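Local coordinates for lipoteichoic acid primase (Listeria monocytogenes, PDB 4UOP), which is a sulfatase-family enzyme whose extracellular catalytic domain binds a magnesium ion, at residues Q101-W113 / F120-G132. Numbering follows the deposited sequence.
Sequences QTVSKSNTADAEW and FPSGYYTNTQTYG. With MG (magnesium ion), chain J.
Trp113 and Asn127 make the tight end of this contact, in which helix 107-117 of a sulfatase-like fold, whose Thr108 binds magnesium together with Glu66, Asp284 and His285, packs against the short helix 127-130 and the loop leading into it. Asn127 CB stands over one face of the indole, 3.5 Å from the centroid of its six-membered ring and only 8° off the normal, a CH-pi contact, while the amide plane is turned 62° from the ring. Trp113 CG lies anti to its own backbone N (chi1 177°), which carries the indole across to Asn127, and its CH2 also touches Tyr131 CB. Val432 of helix 412-433 packs against both aromatic residues. Pro121 fills the middle: its CB lies 3.7 Å from Asp110 CG and its CG 3.5 Å from Thr102 O. Asp110 OD2 holds the 104-106 turn of its own segment, receiving Ser106 N from above the carboxylate plane, while OD1 reaches helix 127-130 only through a water that accepts from Thr128 N. The other end is looser. Lys105 is partly exposed and meets Met225 of the second subunit; Tyr124 and Tyr125, whose CB atoms are directed away from 101-113, pack on Lys289 of that subunit. Ser122 OG accepts from Tyr124 N and Tyr125 N, an ST turn and ST motif, and between the two regimes Ser104 OG donates a very short hydrogen bond, 2.5 Å, to Ser122 O.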
# COMPACT_ATOMS: atom_id res chain seq x y z
N GLN B 101 -5.74 3.63 -15.69
CA GLN B 101 -5.21 2.58 -14.84
C GLN B 101 -6.09 2.42 -13.60
O GLN B 101 -6.64 3.40 -13.10
CB GLN B 101 -3.78 2.93 -14.40
CG GLN B 101 -3.66 4.21 -13.59
CD GLN B 101 -2.25 4.47 -13.10
OE1 GLN B 101 -1.34 4.69 -13.89
NE2 GLN B 101 -2.06 4.47 -11.78
N THR B 102 -6.22 1.19 -13.12
CA THR B 102 -6.89 0.90 -11.87
C THR B 102 -5.97 -0.02 -11.08
O THR B 102 -6.15 -1.25 -11.10
CB THR B 102 -8.28 0.25 -12.09
OG1 THR B 102 -8.18 -0.96 -12.86
CG2 THR B 102 -9.22 1.21 -12.79
N VAL B 103 -4.98 0.57 -10.43
CA VAL B 103 -3.96 -0.20 -9.74
C VAL B 103 -3.80 0.30 -8.32
O VAL B 103 -4.36 1.33 -7.96
CB VAL B 103 -2.59 -0.19 -10.48
CG1 VAL B 103 -2.74 -0.77 -11.88
CG2 VAL B 103 -1.99 1.19 -10.55
N SER B 104 -3.04 -0.44 -7.52
CA SER B 104 -2.86 -0.13 -6.12
C SER B 104 -1.39 -0.33 -5.71
O SER B 104 -0.51 0.27 -6.32
CB SER B 104 -3.81 -1.04 -5.32
OG SER B 104 -3.71 -0.74 -3.97
N LYS B 105 -1.14 -1.20 -4.73
CA LYS B 105 0.18 -1.38 -4.12
C LYS B 105 1.22 -1.99 -5.06
O LYS B 105 2.40 -1.64 -5.03
CB LYS B 105 0.06 -2.34 -2.91
CG LYS B 105 0.02 -1.67 -1.56
CD LYS B 105 -0.27 -2.65 -0.40
CE LYS B 105 1.04 -3.06 0.30
NZ LYS B 105 0.98 -4.35 1.07
N SER B 106 0.78 -2.93 -5.87
CA SER B 106 1.67 -3.68 -6.75
C SER B 106 1.25 -3.47 -8.20
O SER B 106 0.50 -4.25 -8.76
CB SER B 106 1.62 -5.16 -6.36
OG SER B 106 2.61 -5.90 -7.04
N ASN B 107 1.76 -2.40 -8.81
CA ASN B 107 1.10 -1.85 -9.98
C ASN B 107 0.88 -2.82 -11.17
O ASN B 107 -0.26 -3.00 -11.61
CB ASN B 107 1.73 -0.52 -10.41
CG ASN B 107 3.24 -0.58 -10.52
OD1 ASN B 107 3.85 -1.65 -10.55
ND2 ASN B 107 3.85 0.61 -10.60
N THR B 108 1.94 -3.48 -11.63
CA THR B 108 1.81 -4.41 -12.74
C THR B 108 0.83 -5.56 -12.43
O THR B 108 -0.03 -5.87 -13.23
CB THR B 108 3.17 -5.01 -13.15
OG1 THR B 108 4.13 -3.96 -13.34
CG2 THR B 108 3.02 -5.80 -14.45
N ALA B 109 0.99 -6.16 -11.25
CA ALA B 109 0.13 -7.25 -10.82
C ALA B 109 -1.31 -6.79 -10.58
O ALA B 109 -2.24 -7.55 -10.83
CB ALA B 109 0.69 -7.93 -9.58
N ASP B 110 -1.48 -5.57 -10.07
CA ASP B 110 -2.81 -5.00 -9.90
C ASP B 110 -3.51 -4.77 -11.25
O ASP B 110 -4.72 -4.91 -11.35
CB ASP B 110 -2.76 -3.70 -9.10
CG ASP B 110 -2.40 -3.93 -7.64
OD1 ASP B 110 -2.53 -5.07 -7.14
OD2 ASP B 110 -2.02 -2.95 -6.97
N ALA B 111 -2.73 -4.43 -12.28
CA ALA B 111 -3.29 -4.30 -13.61
C ALA B 111 -3.82 -5.64 -14.09
O ALA B 111 -4.95 -5.74 -14.56
CB ALA B 111 -2.25 -3.76 -14.57
N GLU B 112 -2.99 -6.69 -13.96
CA GLU B 112 -3.40 -8.02 -14.33
C GLU B 112 -4.64 -8.44 -13.54
O GLU B 112 -5.58 -8.99 -14.12
CB GLU B 112 -2.28 -9.01 -14.08
CG GLU B 112 -1.07 -8.86 -15.01
CD GLU B 112 -0.10 -10.01 -14.84
OE1 GLU B 112 -0.41 -11.11 -15.32
OE2 GLU B 112 0.96 -9.81 -14.21
N TRP B 113 -4.62 -8.19 -12.23
CA TRP B 113 -5.76 -8.51 -11.37
C TRP B 113 -7.06 -7.89 -11.90
O TRP B 113 -8.10 -8.58 -12.00
CB TRP B 113 -5.51 -8.03 -9.93
CG TRP B 113 -6.69 -8.28 -9.05
CD1 TRP B 113 -7.75 -7.46 -8.85
CD2 TRP B 113 -6.97 -9.48 -8.31
NE1 TRP B 113 -8.67 -8.06 -8.01
CE2 TRP B 113 -8.21 -9.30 -7.67
CE3 TRP B 113 -6.29 -10.68 -8.12
CZ2 TRP B 113 -8.78 -10.27 -6.86
CZ3 TRP B 113 -6.86 -11.65 -7.31
CH2 TRP B 113 -8.08 -11.43 -6.68
N PHE B 120 -11.74 -4.86 -8.11
CA PHE B 120 -10.75 -3.84 -7.77
C PHE B 120 -9.56 -4.42 -7.04
O PHE B 120 -9.69 -5.34 -6.23
CB PHE B 120 -11.40 -2.73 -6.93
CG PHE B 120 -12.37 -1.89 -7.69
CD1 PHE B 120 -11.92 -0.85 -8.48
CD2 PHE B 120 -13.74 -2.15 -7.63
CE1 PHE B 120 -12.82 -0.07 -9.20
CE2 PHE B 120 -14.64 -1.38 -8.35
CZ PHE B 120 -14.19 -0.33 -9.13
N PRO B 121 -8.36 -3.89 -7.32
CA PRO B 121 -7.24 -4.27 -6.47
C PRO B 121 -7.48 -3.74 -5.07
O PRO B 121 -8.28 -2.81 -4.90
CB PRO B 121 -6.04 -3.59 -7.13
CG PRO B 121 -6.62 -2.48 -7.91
CD PRO B 121 -8.01 -2.87 -8.31
N SER B 122 -6.85 -4.35 -4.09
CA SER B 122 -7.07 -3.97 -2.70
C SER B 122 -6.44 -2.62 -2.37
O SER B 122 -5.48 -2.19 -3.03
CB SER B 122 -6.54 -5.06 -1.78
OG SER B 122 -6.60 -4.66 -0.43
N GLY B 123 -7.00 -1.94 -1.37
CA GLY B 123 -6.37 -0.74 -0.80
C GLY B 123 -5.23 -1.10 0.15
O GLY B 123 -4.43 -0.24 0.50
N TYR B 124 -5.15 -2.36 0.54
CA TYR B 124 -4.30 -2.84 1.64
C TYR B 124 -3.35 -3.96 1.18
O TYR B 124 -2.15 -3.88 1.39
CB TYR B 124 -5.22 -3.31 2.78
CG TYR B 124 -4.58 -3.90 4.02
CD1 TYR B 124 -4.07 -5.20 4.02
CD2 TYR B 124 -4.54 -3.19 5.23
CE1 TYR B 124 -3.51 -5.76 5.15
CE2 TYR B 124 -3.98 -3.75 6.37
CZ TYR B 124 -3.47 -5.03 6.33
OH TYR B 124 -2.91 -5.60 7.46
N TYR B 125 -3.91 -5.01 0.57
CA TYR B 125 -3.14 -6.18 0.08
C TYR B 125 -2.62 -6.05 -1.36
O TYR B 125 -3.05 -5.18 -2.11
CB TYR B 125 -4.03 -7.43 0.10
CG TYR B 125 -4.67 -7.78 1.42
CD1 TYR B 125 -3.91 -8.25 2.48
CD2 TYR B 125 -6.05 -7.69 1.58
CE1 TYR B 125 -4.50 -8.59 3.69
CE2 TYR B 125 -6.66 -8.03 2.78
CZ TYR B 125 -5.88 -8.48 3.83
OH TYR B 125 -6.47 -8.82 5.02
N THR B 126 -1.69 -6.93 -1.72
CA THR B 126 -1.45 -7.31 -3.11
C THR B 126 -2.32 -8.53 -3.36
O THR B 126 -2.05 -9.62 -2.83
CB THR B 126 0.04 -7.61 -3.39
OG1 THR B 126 0.79 -6.40 -3.25
CG2 THR B 126 0.24 -8.13 -4.79
N ASN B 127 -3.38 -8.36 -4.15
CA ASN B 127 -4.39 -9.41 -4.30
C ASN B 127 -3.84 -10.68 -4.91
O ASN B 127 -4.29 -11.77 -4.57
CB ASN B 127 -5.62 -8.90 -5.08
CG ASN B 127 -6.55 -8.09 -4.20
OD1 ASN B 127 -6.37 -8.00 -2.99
ND2 ASN B 127 -7.54 -7.48 -4.81
N THR B 128 -2.86 -10.56 -5.81
CA THR B 128 -2.30 -11.75 -6.43
C THR B 128 -1.57 -12.61 -5.39
O THR B 128 -1.49 -13.82 -5.56
CB THR B 128 -1.37 -11.43 -7.62
OG1 THR B 128 -0.26 -10.64 -7.18
CG2 THR B 128 -2.13 -10.69 -8.72
N GLN B 129 -1.07 -11.97 -4.34
CA GLN B 129 -0.43 -12.69 -3.22
C GLN B 129 -1.49 -13.25 -2.29
O GLN B 129 -1.57 -14.44 -2.08
CB GLN B 129 0.46 -11.74 -2.42
CG GLN B 129 1.71 -11.29 -3.16
CD GLN B 129 2.89 -12.22 -2.97
OE1 GLN B 129 2.78 -13.30 -2.39
NE2 GLN B 129 4.05 -11.79 -3.46
N THR B 130 -2.31 -12.36 -1.75
CA THR B 130 -3.28 -12.73 -0.71
C THR B 130 -4.35 -13.71 -1.18
O THR B 130 -4.81 -14.54 -0.38
CB THR B 130 -3.94 -11.46 -0.15
OG1 THR B 130 -2.92 -10.57 0.30
CG2 THR B 130 -4.89 -11.79 1.02
N TYR B 131 -4.75 -13.64 -2.45
CA TYR B 131 -5.86 -14.47 -2.92
C TYR B 131 -5.46 -15.50 -3.98
O TYR B 131 -6.32 -16.10 -4.64
CB TYR B 131 -6.99 -13.57 -3.41
CG TYR B 131 -7.52 -12.69 -2.31
CD1 TYR B 131 -8.28 -13.22 -1.27
CD2 TYR B 131 -7.24 -11.32 -2.28
CE1 TYR B 131 -8.75 -12.42 -0.25
CE2 TYR B 131 -7.71 -10.51 -1.27
CZ TYR B 131 -8.48 -11.07 -0.26
OH TYR B 131 -8.96 -10.27 0.75
N GLY B 132 -4.16 -15.77 -4.09
CA GLY B 132 -3.67 -16.82 -4.96
C GLY B 132 -4.10 -18.22 -4.55
O GLY B 132 -3.96 -19.15 -5.34
MG MG J . 4.26 -2.27 -14.57
O HOH W 1 5.77 -1.93 -12.99
O HOH W 2 -2.39 -7.71 -7.19